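Local coordinates for protein klebicin C activity (Klebsiella pneumoniae, PDB 7NNA) that probably acts as part of a bacteriocin toxin, its long helical hairpin consistent with a domain that binds the import machinery during entry through TolC, at residues Leu52-Gln55 with Ala56-Lys60; Ala100-Ile103 with Gly104-Lys107; Arg185-Glu188 with Glu189-Ala193; Arg113-Ala116 with Glu117-Ala120; Ala29-Thr32 with Thr33-Ala37. All blocks are in the same frame, centred on the assembly; numbering follows the deposited sequence. Where two conformers were deposited one is given.

Interaction 1: Leu52-Gln55 with Ala56-Lys60; sequences LSQQ and AAKAK
Gln54 and Lys58, one helical turn apart, run side by side and point the same way from the helix 14-79. Both put CG opposite the backbone N (chi1 172° in Gln54), but from there they part in shape: the lysine chain stays extended to its amine, while the glutamine bends at its second torsion and lays its amide beside the lysine stem. Gln54 OE1 comes 4.1 Å from Lys58 CB, a contact made alongside aliphatic carbon. The other end of that amide faces the partner helix, where Gln54 NE2 donates to Gln134 OE1; Tyr127 of helix 93-197 packs against Gln54, Ala57 and Lys58.

Gln55 approaches the same lysine from the next position. Its CG lies beside the backbone N and its chain is bent too, and the link to Lys58 runs through a water that donates to Gln55 OE1 at 3.0 Å and accepts only a weak bond from Lys58 NZ at 3.4 Å. Beneath the side chains the backbone is regular alpha-helix, Lys58 N bonding to Gln54 O at 2.9 Å and Ala59 N to Gln55 O at 3.0 Å.

The chemistry is polar and lightly held: the Gln54 amide is tied to Gln134 of the other helix of the hairpin, whereas Lys58 NZ reaches Gln55 through a weak water-mediated link, so the firmer of these two side-chain ties runs between the helices.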
loop_
_atom_site.group_PDB
_atom_site.type_symbol
_atom_site.label_atom_id
_atom_site.label_comp_id
_atom_site.label_asym_id
_atom_site.label_seq_id
_atom_site.Cartn_x
_atom_site.Cartn_y
_atom_site.Cartn_z
ATOM N N LEU A 52 2.471 -14.392 0.756
ATOM C CA LEU A 52 2.278 -15.724 0.145
ATOM C C LEU A 52 3.578 -16.246 -0.504
ATOM O O LEU A 52 3.976 -17.419 -0.313
ATOM C CB LEU A 52 1.119 -15.675 -0.904
ATOM C CG LEU A 52 0.841 -17.021 -1.649
ATOM C CD1 LEU A 52 -0.644 -17.263 -1.867
ATOM C CD2 LEU A 52 1.655 -17.151 -2.987
ATOM N N SER A 53 4.245 -15.380 -1.265
ATOM C CA SER A 53 5.484 -15.766 -1.953
ATOM C C SER A 53 6.624 -16.037 -0.948
ATOM O O SER A 53 7.491 -16.884 -1.199
ATOM C CB SER A 53 5.892 -14.656 -2.910
ATOM O OG SER A 53 7.102 -14.980 -3.569
ATOM N N GLN A 54 6.649 -15.286 0.162
ATOM C CA GLN A 54 7.646 -15.472 1.216
ATOM C C GLN A 54 7.390 -16.857 1.913
ATOM O O GLN A 54 8.351 -17.652 2.111
ATOM C CB GLN A 54 7.520 -14.295 2.229
ATOM C CG GLN A 54 8.373 -14.457 3.473
ATOM C CD GLN A 54 7.593 -15.078 4.593
ATOM O OE1 GLN A 54 7.933 -16.165 5.108
ATOM N NE2 GLN A 54 6.486 -14.436 4.962
ATOM N N GLN A 55 6.102 -17.196 2.224
ATOM C CA GLN A 55 5.808 -18.504 2.864
ATOM C C GLN A 55 6.271 -19.648 1.917
ATOM O O GLN A 55 6.807 -20.671 2.388
ATOM C CB GLN A 55 4.282 -18.657 3.216
ATOM C CG GLN A 55 3.653 -17.637 4.246
ATOM C CD GLN A 55 4.188 -17.885 5.647
ATOM O OE1 GLN A 55 4.624 -19.005 6.006
ATOM N NE2 GLN A 55 4.210 -16.855 6.474
ATOM N N ALA A 56 6.123 -19.465 0.586
ATOM C CA ALA A 56 6.577 -20.512 -0.368
ATOM C C ALA A 56 8.126 -20.623 -0.398
ATOM O O ALA A 56 8.647 -21.743 -0.481
ATOM C CB ALA A 56 6.036 -20.224 -1.776
ATOM N N ALA A 57 8.857 -19.495 -0.347
ATOM C CA ALA A 57 10.328 -19.555 -0.343
ATOM C C ALA A 57 10.843 -20.173 0.967
ATOM O O ALA A 57 11.787 -20.970 0.940
ATOM C CB ALA A 57 10.914 -18.164 -0.548
ATOM N N LYS A 58 10.162 -19.900 2.090
ATOM C CA LYS A 58 10.475 -20.445 3.404
ATOM C C LYS A 58 10.337 -21.961 3.358
ATOM O O LYS A 58 11.260 -22.695 3.780
ATOM C CB LYS A 58 9.508 -19.883 4.460
ATOM C CG LYS A 58 9.962 -20.202 5.889
ATOM C CD LYS A 58 8.889 -19.810 6.910
ATOM C CE LYS A 58 9.400 -19.809 8.328
ATOM N NZ LYS A 58 8.362 -19.305 9.271
ATOM N N ALA A 59 9.247 -22.450 2.753
ATOM C CA ALA A 59 9.048 -23.894 2.624
ATOM C C ALA A 59 10.138 -24.514 1.738
ATOM O O ALA A 59 10.655 -25.628 2.022
ATOM C CB ALA A 59 7.668 -24.177 2.034
ATOM N N LYS A 60 10.487 -23.821 0.650
ATOM C CA LYS A 60 11.495 -24.355 -0.271
ATOM C C LYS A 60 12.896 -24.427 0.371
ATOM O O LYS A 60 13.591 -25.455 0.241
ATOM C CB LYS A 60 11.465 -23.556 -1.575
ATOM C CG LYS A 60 12.486 -24.036 -2.583
ATOM C CD LYS A 60 12.343 -23.245 -3.868
ATOM C CE LYS A 60 13.507 -23.563 -4.775
ATOM N NZ LYS A 60 13.413 -22.828 -6.040
HETATM O O HOH W 1 5.047 -19.804 8.849
#

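Interaction 2: Ala100-Ile103 with Gly104-Lys107; sequences AEFI and GRQK
Phe102 O takes the backbone N-H of Gln106 at 2.9 Å, with an N-H...O angle of 160°, and the side chains of the same two residues also meet. The phenyl ring and the amide of Gln106 are steeply inclined, their planes 66° apart, and Gln106 NE2 comes 3.6 Å from Phe102 CZ. The glutamine chain is extended, with CG opposite its backbone N (chi1 -173°), which carries the amide out to the far end of the ring. The same NE2 donates to Asn79 OD1 and is thereby held at the end of helix 14-79.

Arg105 reaches Phe102 from another direction. Its chain bends at the third torsion and folds back over the preceding turn, so that one guanidinium face lies on Glu101 O and on Phe102 CA, which is 3.6 Å from Arg105 NH2. That nitrogen also sits at the edge of the phenyl ring, in its plane, 3.9 Å from Phe102 CD1.

These turns belong to the early part of helix 93-197, beside the connection that joins the two long helices of the hairpin. Arg105 NE bonds to Asn78 OD1 and Arg105 NH2 to Thr81 OG1, while the Phe102 ring packs against Thr81, Arg82 and Pro83 as well as the end of the first helix. Phe102 itself is buried.

On a more exposed side, Ile103 and Lys107 lie next to each other and point the same way; Ile103 CG2 is 4.2 Å from Lys107 CG, and the lysine then leads its amine away.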
loop_
_atom_site.group_PDB
_atom_site.type_symbol
_atom_site.label_atom_id
_atom_site.label_comp_id
_atom_site.label_asym_id
_atom_site.label_seq_id
_atom_site.Cartn_x
_atom_site.Cartn_y
_atom_site.Cartn_z
ATOM N N ALA A 100 40.359 -48.227 -3.452
ATOM C CA ALA A 100 40.007 -47.428 -4.636
ATOM C C ALA A 100 38.472 -47.255 -4.758
ATOM O O ALA A 100 37.962 -46.148 -5.057
ATOM C CB ALA A 100 40.602 -48.077 -5.908
ATOM N N GLU A 101 37.724 -48.364 -4.506
ATOM C CA GLU A 101 36.266 -48.286 -4.552
ATOM C C GLU A 101 35.686 -47.416 -3.437
ATOM O O GLU A 101 34.716 -46.663 -3.667
ATOM C CB GLU A 101 35.673 -49.710 -4.456
ATOM C CG GLU A 101 35.883 -50.500 -5.745
ATOM C CD GLU A 101 35.502 -51.971 -5.665
ATOM O OE1 GLU A 101 34.759 -52.348 -4.726
ATOM O OE2 GLU A 101 35.947 -52.746 -6.546
ATOM N N PHE A 102 36.265 -47.476 -2.221
ATOM C CA PHE A 102 35.801 -46.610 -1.133
ATOM C C PHE A 102 36.036 -45.121 -1.519
ATOM O O PHE A 102 35.152 -44.266 -1.305
ATOM C CB PHE A 102 36.559 -46.941 0.200
ATOM C CG PHE A 102 36.302 -45.870 1.245
ATOM C CD1 PHE A 102 35.109 -45.845 1.957
ATOM C CD2 PHE A 102 37.251 -44.881 1.505
ATOM C CE1 PHE A 102 34.846 -44.812 2.872
ATOM C CE2 PHE A 102 36.988 -43.871 2.420
ATOM C CZ PHE A 102 35.763 -43.812 3.049
ATOM N N ILE A 103 37.237 -44.799 -2.070
ATOM C CA ILE A 103 37.526 -43.406 -2.425
ATOM C C ILE A 103 36.573 -42.929 -3.505
ATOM O O ILE A 103 36.065 -41.811 -3.412
ATOM C CB ILE A 103 39.008 -43.290 -2.887
ATOM C CG1 ILE A 103 39.965 -43.645 -1.741
ATOM C CG2 ILE A 103 39.299 -41.862 -3.443
ATOM C CD1 ILE A 103 41.497 -43.533 -2.194
ATOM N N GLY A 104 36.258 -43.793 -4.476
ATOM C CA GLY A 104 35.333 -43.438 -5.560
ATOM C C GLY A 104 33.955 -43.120 -5.005
ATOM O O GLY A 104 33.303 -42.172 -5.451
ATOM N N ARG A 105 33.488 -43.927 -4.029
ATOM C CA ARG A 105 32.164 -43.696 -3.406
ATOM C C ARG A 105 32.184 -42.414 -2.578
ATOM O O ARG A 105 31.232 -41.637 -2.623
ATOM C CB ARG A 105 31.841 -44.827 -2.440
ATOM C CG ARG A 105 31.351 -46.119 -3.141
ATOM C CD ARG A 105 30.733 -47.071 -2.164
ATOM N NE ARG A 105 31.623 -47.402 -1.026
ATOM C CZ ARG A 105 32.448 -48.445 -0.979
ATOM N NH1 ARG A 105 32.677 -49.173 -2.073
ATOM N NH2 ARG A 105 33.123 -48.712 0.133
ATOM N N GLN A 106 33.278 -42.170 -1.837
ATOM C CA GLN A 106 33.344 -40.931 -1.025
ATOM C C GLN A 106 33.385 -39.650 -1.921
ATOM O O GLN A 106 32.748 -38.632 -1.611
ATOM C CB GLN A 106 34.547 -41.016 -0.071
ATOM C CG GLN A 106 34.601 -39.861 0.921
ATOM C CD GLN A 106 35.778 -40.022 1.827
ATOM O OE1 GLN A 106 36.928 -39.996 1.379
ATOM N NE2 GLN A 106 35.530 -40.234 3.081
ATOM N N LYS A 107 34.088 -39.706 -3.051
ATOM C CA LYS A 107 34.201 -38.591 -3.979
ATOM C C LYS A 107 32.853 -38.329 -4.661
ATOM O O LYS A 107 32.495 -37.140 -4.914
ATOM C CB LYS A 107 35.228 -38.932 -5.103
ATOM C CG LYS A 107 36.678 -38.861 -4.647
ATOM C CD LYS A 107 37.305 -37.456 -4.786
ATOM C CE LYS A 107 38.689 -37.299 -4.173
ATOM N NZ LYS A 107 39.226 -35.894 -4.302
#

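Interaction 3: Arg185-Glu188 with Glu189-Ala193; sequences RKAE and EARKA
Glu189 leans back over Arg185, on the preceding turn. Its CG lies beside the backbone N, and the extended chain carries the carboxylate past the arginine's carbonyl, until Glu189 OE2 is 3.9 Å from Arg185 CB. It touches the stem of the arginine and not its charged end: Arg185 NE is in a salt bridge with Glu181 instead.

Ala190 adds only its methyl, with CB 3.4 Å from Lys186 O.

Arg191 folds back as well, at least in the one of its two conformers described here. A bend at its third torsion (chi3 -75°) lays the guanidinium over the turn before it, one face above Ala187 O and Glu188 CA. In this placement Arg191 NH1 lies 3.5 Å from Ala187 CB and NH2 reaches the CA of Glu188, also at 3.5 Å. Its NE donates to a water at 3.1 Å, and that water makes a weak bond to Glu188 O.

Lys192 makes the one salt bridge across the contact. With CG beside its backbone N, its extended chain runs back along the helix and slants across that of Glu188, which stands straight out. Lys192 NZ thus comes to Glu188 OE2 at 2.7 Å, meeting the oxygen on its anti side and 21° out of the carboxylate plane; the other oxygen, OE1, has a weak, long ion pair with Arg184.

A glutamate followed four residues later by a lysine is the classic i to i+4 salt bridge of a single alpha-helix, here in the charged, alanine-rich closing part of helix 93-197.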
loop_
_atom_site.group_PDB
_atom_site.type_symbol
_atom_site.label_atom_id
_atom_site.label_comp_id
_atom_site.label_asym_id
_atom_site.label_seq_id
_atom_site.Cartn_x
_atom_site.Cartn_y
_atom_site.Cartn_z
ATOM N N ARG A 185 -40.590 49.350 0.036
ATOM C CA ARG A 185 -41.626 49.672 1.031
ATOM C C ARG A 185 -41.342 50.988 1.696
ATOM O O ARG A 185 -42.275 51.743 1.972
ATOM C CB ARG A 185 -41.681 48.595 2.128
ATOM C CG ARG A 185 -42.147 47.262 1.619
ATOM C CD ARG A 185 -43.188 46.604 2.527
ATOM N NE ARG A 185 -43.470 45.268 2.015
ATOM C CZ ARG A 185 -44.519 44.946 1.268
ATOM N NH1 ARG A 185 -45.460 45.846 1.009
ATOM N NH2 ARG A 185 -44.637 43.721 0.777
ATOM N N LYS A 186 -40.057 51.304 1.932
ATOM C CA LYS A 186 -39.750 52.576 2.570
ATOM C C LYS A 186 -40.207 53.771 1.674
ATOM O O LYS A 186 -40.813 54.713 2.189
ATOM C CB LYS A 186 -38.280 52.625 3.014
ATOM C CG LYS A 186 -37.909 53.915 3.750
ATOM C CD LYS A 186 -36.441 53.929 4.155
ATOM C CE LYS A 186 -36.142 55.120 5.041
ATOM N NZ LYS A 186 -35.011 55.936 4.498
ATOM N N ALA A 187 -40.002 53.697 0.333
ATOM C CA ALA A 187 -40.386 54.785 -0.584
ATOM C C ALA A 187 -41.884 54.884 -0.693
ATOM O O ALA A 187 -42.410 55.992 -0.693
ATOM C CB ALA A 187 -39.796 54.534 -1.995
ATOM N N GLU A 188 -42.585 53.745 -0.780
ATOM C CA GLU A 188 -44.056 53.777 -0.849
ATOM C C GLU A 188 -44.644 54.398 0.435
ATOM O O GLU A 188 -45.520 55.241 0.348
ATOM C CB GLU A 188 -44.576 52.330 -1.048
ATOM C CG GLU A 188 -46.073 52.179 -0.875
ATOM C CD GLU A 188 -46.593 50.789 -0.505
ATOM O OE1 GLU A 188 -45.811 49.932 -0.014
ATOM O OE2 GLU A 188 -47.817 50.585 -0.663
ATOM N N GLU A 189 -44.130 54.035 1.608
ATOM C CA GLU A 189 -44.614 54.571 2.884
ATOM C C GLU A 189 -44.294 56.046 3.003
ATOM O O GLU A 189 -45.153 56.821 3.453
ATOM C CB GLU A 189 -43.943 53.802 4.060
ATOM C CG GLU A 189 -44.499 52.396 4.200
ATOM C CD GLU A 189 -43.688 51.480 5.101
ATOM O OE1 GLU A 189 -42.902 51.994 5.930
ATOM O OE2 GLU A 189 -43.847 50.245 4.978
ATOM N N ALA A 190 -43.098 56.467 2.546
ATOM C CA ALA A 190 -42.763 57.892 2.587
ATOM C C ALA A 190 -43.728 58.707 1.736
ATOM O O ALA A 190 -44.188 59.784 2.173
ATOM C CB ALA A 190 -41.262 58.097 2.173
ATOM N N ARG A 191 -44.083 58.197 0.537
ATOM C CA ARG A 191 -45.025 58.915 -0.316
ATOM C C ARG A 191 -46.397 59.005 0.353
ATOM O O ARG A 191 -47.000 60.090 0.410
ATOM C CB ARG A 191 -45.157 58.230 -1.677
ATOM C CG ARG A 191 -43.837 58.108 -2.432
ATOM C CD ARG A 191 -44.096 57.694 -3.845
ATOM N NE ARG A 191 -44.450 56.284 -3.971
ATOM C CZ ARG A 191 -43.574 55.306 -4.204
ATOM N NH1 ARG A 191 -42.279 55.568 -4.261
ATOM N NH2 ARG A 191 -43.991 54.059 -4.373
ATOM N N LYS A 192 -46.890 57.867 0.877
ATOM C CA LYS A 192 -48.223 57.840 1.510
ATOM C C LYS A 192 -48.339 58.593 2.826
ATOM O O LYS A 192 -49.426 59.137 3.129
ATOM C CB LYS A 192 -48.682 56.379 1.700
ATOM C CG LYS A 192 -48.973 55.721 0.363
ATOM C CD LYS A 192 -49.207 54.230 0.521
ATOM C CE LYS A 192 -49.716 53.632 -0.778
ATOM N NZ LYS A 192 -50.043 52.176 -0.647
ATOM N N ALA A 193 -47.209 58.776 3.568
ATOM C CA ALA A 193 -47.225 59.577 4.806
ATOM C C ALA A 193 -47.466 61.035 4.539
ATOM O O ALA A 193 -48.137 61.667 5.366
ATOM C CB ALA A 193 -45.956 59.379 5.648
HETATM O O HOH W 2 -47.023 55.109 -2.757
#

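Interaction 4: Arg113-Ala116 with Glu117-Ala120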
loop_
_atom_site.group_PDB
_atom_site.type_symbol
_atom_site.label_atom_id
_atom_site.label_comp_id
_atom_site.label_asym_id
_atom_site.label_seq_id
_atom_site.Cartn_x
_atom_site.Cartn_y
_atom_site.Cartn_z
ATOM N N ARG A 113 26.823 -33.833 -2.571
ATOM C CA ARG A 113 26.659 -32.962 -1.378
ATOM C C ARG A 113 26.947 -31.526 -1.781
ATOM O O ARG A 113 26.209 -30.617 -1.394
ATOM C CB ARG A 113 27.631 -33.417 -0.262
ATOM C CG ARG A 113 27.269 -32.720 1.090
ATOM C CD ARG A 113 28.531 -32.506 1.963
ATOM N NE ARG A 113 29.555 -31.727 1.240
ATOM C CZ ARG A 113 29.553 -30.406 1.055
ATOM N NH1 ARG A 113 28.637 -29.637 1.653
ATOM N NH2 ARG A 113 30.470 -29.841 0.289
ATOM N N LYS A 114 27.975 -31.314 -2.613
ATOM C CA LYS A 114 28.305 -29.962 -3.103
ATOM C C LYS A 114 27.131 -29.383 -3.888
ATOM O O LYS A 114 26.804 -28.183 -3.735
ATOM C CB LYS A 114 29.556 -30.027 -4.011
ATOM C CG LYS A 114 30.874 -29.941 -3.239
ATOM C CD LYS A 114 32.074 -29.766 -4.222
ATOM C CE LYS A 114 33.389 -29.426 -3.517
ATOM N NZ LYS A 114 33.985 -30.509 -2.576
ATOM N N LYS A 115 26.478 -30.211 -4.705
ATOM C CA LYS A 115 25.318 -29.751 -5.468
ATOM C C LYS A 115 24.119 -29.492 -4.556
ATOM O O LYS A 115 23.457 -28.448 -4.697
ATOM C CB LYS A 115 24.978 -30.786 -6.535
ATOM C CG LYS A 115 23.842 -30.374 -7.441
ATOM C CD LYS A 115 23.327 -31.545 -8.226
ATOM C CE LYS A 115 22.301 -31.098 -9.242
ATOM N NZ LYS A 115 21.694 -32.267 -9.900
ATOM N N ALA A 116 23.840 -30.392 -3.582
ATOM C CA ALA A 116 22.722 -30.137 -2.649
ATOM C C ALA A 116 22.968 -28.839 -1.847
ATOM O O ALA A 116 22.005 -28.058 -1.573
ATOM C CB ALA A 116 22.527 -31.290 -1.695
ATOM N N GLU A 117 24.247 -28.587 -1.501
ATOM C CA GLU A 117 24.550 -27.382 -0.772
ATOM C C GLU A 117 24.391 -26.132 -1.635
ATOM O O GLU A 117 23.837 -25.127 -1.167
ATOM C CB GLU A 117 25.916 -27.432 -0.073
ATOM C CG GLU A 117 26.018 -26.218 0.834
ATOM C CD GLU A 117 27.108 -26.279 1.866
ATOM O OE1 GLU A 117 28.180 -26.821 1.532
ATOM O OE2 GLU A 117 26.898 -25.795 3.006
ATOM N N ARG A 118 24.865 -26.161 -2.888
ATOM C CA ARG A 118 24.658 -25.023 -3.796
ATOM C C ARG A 118 23.142 -24.672 -3.930
ATOM O O ARG A 118 22.744 -23.485 -3.863
ATOM C CB ARG A 118 25.218 -25.371 -5.176
ATOM C CG ARG A 118 26.363 -24.441 -5.575
ATOM C CD ARG A 118 26.944 -24.716 -6.954
ATOM N NE ARG A 118 27.889 -25.822 -6.923
ATOM C CZ ARG A 118 27.680 -27.008 -7.486
ATOM N NH1 ARG A 118 28.587 -27.965 -7.381
ATOM N NH2 ARG A 118 26.568 -27.238 -8.180
ATOM N N GLU A 119 22.303 -25.699 -4.048
ATOM C CA GLU A 119 20.855 -25.502 -4.171
ATOM C C GLU A 119 20.221 -25.000 -2.879
ATOM O O GLU A 119 19.296 -24.176 -2.941
ATOM C CB GLU A 119 20.157 -26.789 -4.643
ATOM C CG GLU A 119 20.551 -27.151 -6.060
ATOM C CD GLU A 119 19.844 -28.367 -6.626
ATOM O OE1 GLU A 119 20.418 -29.018 -7.529
ATOM O OE2 GLU A 119 18.720 -28.676 -6.158
ATOM N N ALA A 120 20.702 -25.467 -1.709
ATOM C CA ALA A 120 20.153 -24.982 -0.442
ATOM C C ALA A 120 20.497 -23.514 -0.265
ATOM O O ALA A 120 19.611 -22.717 0.073
ATOM C CB ALA A 120 20.688 -25.808 0.708
HETATM O O HOH W 3 30.429 -27.225 -0.635
#
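The Arg113 guanidinium and the Glu117 carboxylate stand almost perpendicular, their planes 87° apart, although the two side chains run alongside each other and point the same way. Glu117 OE1 lies at the edge of the guanidinium, only 1° out of its plane, and takes the N-H of Arg113 NH1 at 2.9 Å with an angle of 163°. From the acid's side the approach is different: the nitrogen comes from above the carboxylate plane, well away from the in-plane direction. A water also sits in the guanidinium plane, accepting from Arg113 NH2 at 2.8 Å and donating to Glu117 OE1 at 3.1 Å, so the acid oxygen has two donors and the arginine reaches it both directly and through the water. Arg113 gets there by bends at its second and third torsions, and its NH2 is shared with Glu110, which also pairs with Lys114 NZ.

The Arg118 guanidinium uses a face instead. One side lies over Lys114 O, and Arg118 NH2 comes 3.9 Å from Lys115 CA, the chain turning back at its third torsion.

Lys115 and Glu119 again run side by side, but in the conformer of Lys115 described, one of two, their charges stop short of a salt bridge: Glu119 OE1 rests 3.3 Å from Lys115 CE, while Lys115 NZ is 4.2 Å from that oxygen.

The charged pairs sit on helix 93-197 with the partner helix 14-79 along one flank. There Leu68 packs against the side chains of both Arg113 and Glu117, Val71 against Arg113, and His67 against the buried Ala116.

Interaction 5: Ala29-Thr32 with Thr33-Ala37; sequences AKWT and TENLA
Asn35 lays its CB over one face of the Trp31 indole, a stack on the surface of the helix. It is a CH-pi contact: Asn35 CB stands 4.1 Å from the centroid of the six-membered ring, 19° off the ring normal, and Trp31 CZ3 is 3.9 Å from it. The amide continues the overlap, with its plane tilted just 10° from the ring, and both residues set CG opposite the backbone N (chi1 -173° in Trp31), so they leave the helix in the same direction. Asn35 ND2 is steadied by a water that accepts from it at 2.9 Å and donates to Thr32 O at 3.0 Å.

All this lies on helix 14-79, the first arm of the long helical hairpin. The more tightly packed side is the flank that meets helix 93-197, where Leu36 packs on Lys147 and Ala151, and Thr33 also touches Ala151. Thr33 OG1 has a hydrogen bond with Glu155 OE1 and lies 3.1 Å from Ala29 O.

Lys30 and Glu34 form the looser, exposed part. Their chains are angled across one another, the lysine curling through its last two torsions, and the salt bridge is long, 3.9 Å between Lys30 NZ and Glu34 OE2. A water accepts from Lys30 NZ at 2.7 Å, but its link onward to Glu34 is doubtful, since the acid was modelled in two conformers.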
loop_
_atom_site.group_PDB
_atom_site.type_symbol
_atom_site.label_atom_id
_atom_site.label_comp_id
_atom_site.label_asym_id
_atom_site.label_seq_id
_atom_site.Cartn_x
_atom_site.Cartn_y
_atom_site.Cartn_z
ATOM N N ALA A 29 -10.379 17.395 -4.843
ATOM C CA ALA A 29 -9.955 16.735 -3.598
ATOM C C ALA A 29 -10.577 15.397 -3.494
ATOM O O ALA A 29 -9.897 14.444 -3.055
ATOM C CB ALA A 29 -10.321 17.607 -2.360
ATOM N N LYS A 30 -11.863 15.266 -3.887
ATOM C CA LYS A 30 -12.511 13.948 -3.870
ATOM C C LYS A 30 -11.811 12.991 -4.804
ATOM O O LYS A 30 -11.674 11.815 -4.462
ATOM C CB LYS A 30 -14.002 13.993 -4.321
ATOM C CG LYS A 30 -14.897 14.571 -3.281
ATOM C CD LYS A 30 -16.359 14.649 -3.780
ATOM C CE LYS A 30 -16.882 13.269 -4.042
ATOM N NZ LYS A 30 -16.992 12.477 -2.793
ATOM N N TRP A 31 -11.490 13.442 -6.024
ATOM C CA TRP A 31 -10.808 12.585 -7.019
ATOM C C TRP A 31 -9.431 12.110 -6.421
ATOM O O TRP A 31 -9.073 10.922 -6.518
ATOM C CB TRP A 31 -10.599 13.401 -8.321
ATOM C CG TRP A 31 -10.069 12.507 -9.406
ATOM C CD1 TRP A 31 -10.802 11.765 -10.299
ATOM C CD2 TRP A 31 -8.699 12.149 -9.612
ATOM N NE1 TRP A 31 -9.964 11.000 -11.070
ATOM C CE2 TRP A 31 -8.674 11.133 -10.594
ATOM C CE3 TRP A 31 -7.488 12.525 -9.001
ATOM C CZ2 TRP A 31 -7.468 10.553 -11.043
ATOM C CZ3 TRP A 31 -6.312 11.909 -9.407
ATOM C CH2 TRP A 31 -6.302 10.985 -10.460
ATOM N N THR A 32 -8.663 13.049 -5.839
ATOM C CA THR A 32 -7.354 12.709 -5.228
ATOM C C THR A 32 -7.511 11.646 -4.127
ATOM O O THR A 32 -6.745 10.662 -4.108
ATOM C CB THR A 32 -6.783 13.988 -4.644
ATOM O OG1 THR A 32 -6.433 14.771 -5.781
ATOM C CG2 THR A 32 -5.496 13.720 -3.737
ATOM N N THR A 33 -8.490 11.826 -3.225
ATOM C CA THR A 33 -8.701 10.837 -2.161
ATOM C C THR A 33 -9.104 9.481 -2.748
ATOM O O THR A 33 -8.543 8.471 -2.342
ATOM C CB THR A 33 -9.824 11.324 -1.229
ATOM O OG1 THR A 33 -9.430 12.517 -0.631
ATOM C CG2 THR A 33 -10.185 10.282 -0.105
ATOM N N GLU A 34 -10.026 9.458 -3.694
ATOM C CA GLU A 34 -10.480 8.215 -4.317
ATOM C C GLU A 34 -9.330 7.483 -5.004
ATOM O O GLU A 34 -9.269 6.241 -4.937
ATOM C CB GLU A 34 -11.629 8.504 -5.308
ATOM C CG GLU A 34 -12.944 8.883 -4.636
ATOM C CD GLU A 34 -14.007 9.564 -5.496
ATOM O OE1 GLU A 34 -13.719 9.917 -6.663
ATOM O OE2 GLU A 34 -15.123 9.793 -4.975
ATOM N N ASN A 35 -8.444 8.230 -5.685
ATOM C CA ASN A 35 -7.263 7.665 -6.359
ATOM C C ASN A 35 -6.310 7.042 -5.337
ATOM O O ASN A 35 -5.807 5.927 -5.551
ATOM C CB ASN A 35 -6.565 8.730 -7.236
ATOM C CG ASN A 35 -5.275 8.233 -7.898
ATOM O OD1 ASN A 35 -5.339 7.354 -8.746
ATOM N ND2 ASN A 35 -4.064 8.736 -7.467
ATOM N N LEU A 36 -6.137 7.715 -4.184
ATOM C CA LEU A 36 -5.308 7.179 -3.143
ATOM C C LEU A 36 -5.925 5.996 -2.446
ATOM O O LEU A 36 -5.180 5.065 -2.066
ATOM C CB LEU A 36 -4.891 8.294 -2.128
ATOM C CG LEU A 36 -3.578 8.979 -2.587
ATOM C CD1 LEU A 36 -3.458 10.371 -1.928
ATOM C CD2 LEU A 36 -2.299 8.112 -2.210
ATOM N N ALA A 37 -7.234 5.992 -2.307
ATOM C CA ALA A 37 -7.936 4.873 -1.660
ATOM C C ALA A 37 -7.798 3.618 -2.560
ATOM O O ALA A 37 -7.557 2.506 -2.055
ATOM C CB ALA A 37 -9.392 5.253 -1.462
HETATM O O HOH W 4 -15.971 9.995 -2.622
HETATM O O HOH W 5 -4.204 11.013 -5.627
#

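How the interactions relate
All five contacts are turns of the two long helices of one hairpin: interactions 5 and 1 on helix 14-79, interactions 2, 4 and 3 on helix 93-197. Interaction 2 lies near the connection between the arms, and interaction 4 follows it about 20 Å farther on, centre to centre. Because the arms run in opposite directions, interaction 1 faces interaction 4's neighbourhood, their nearest atoms about 6 Å apart without touching. Interaction 5 is 35 Å from interaction 1 between centres. Interaction 3 stands apart toward the C-terminal end, 127 Å from interaction 2 between centres, which shows how elongated this domain is.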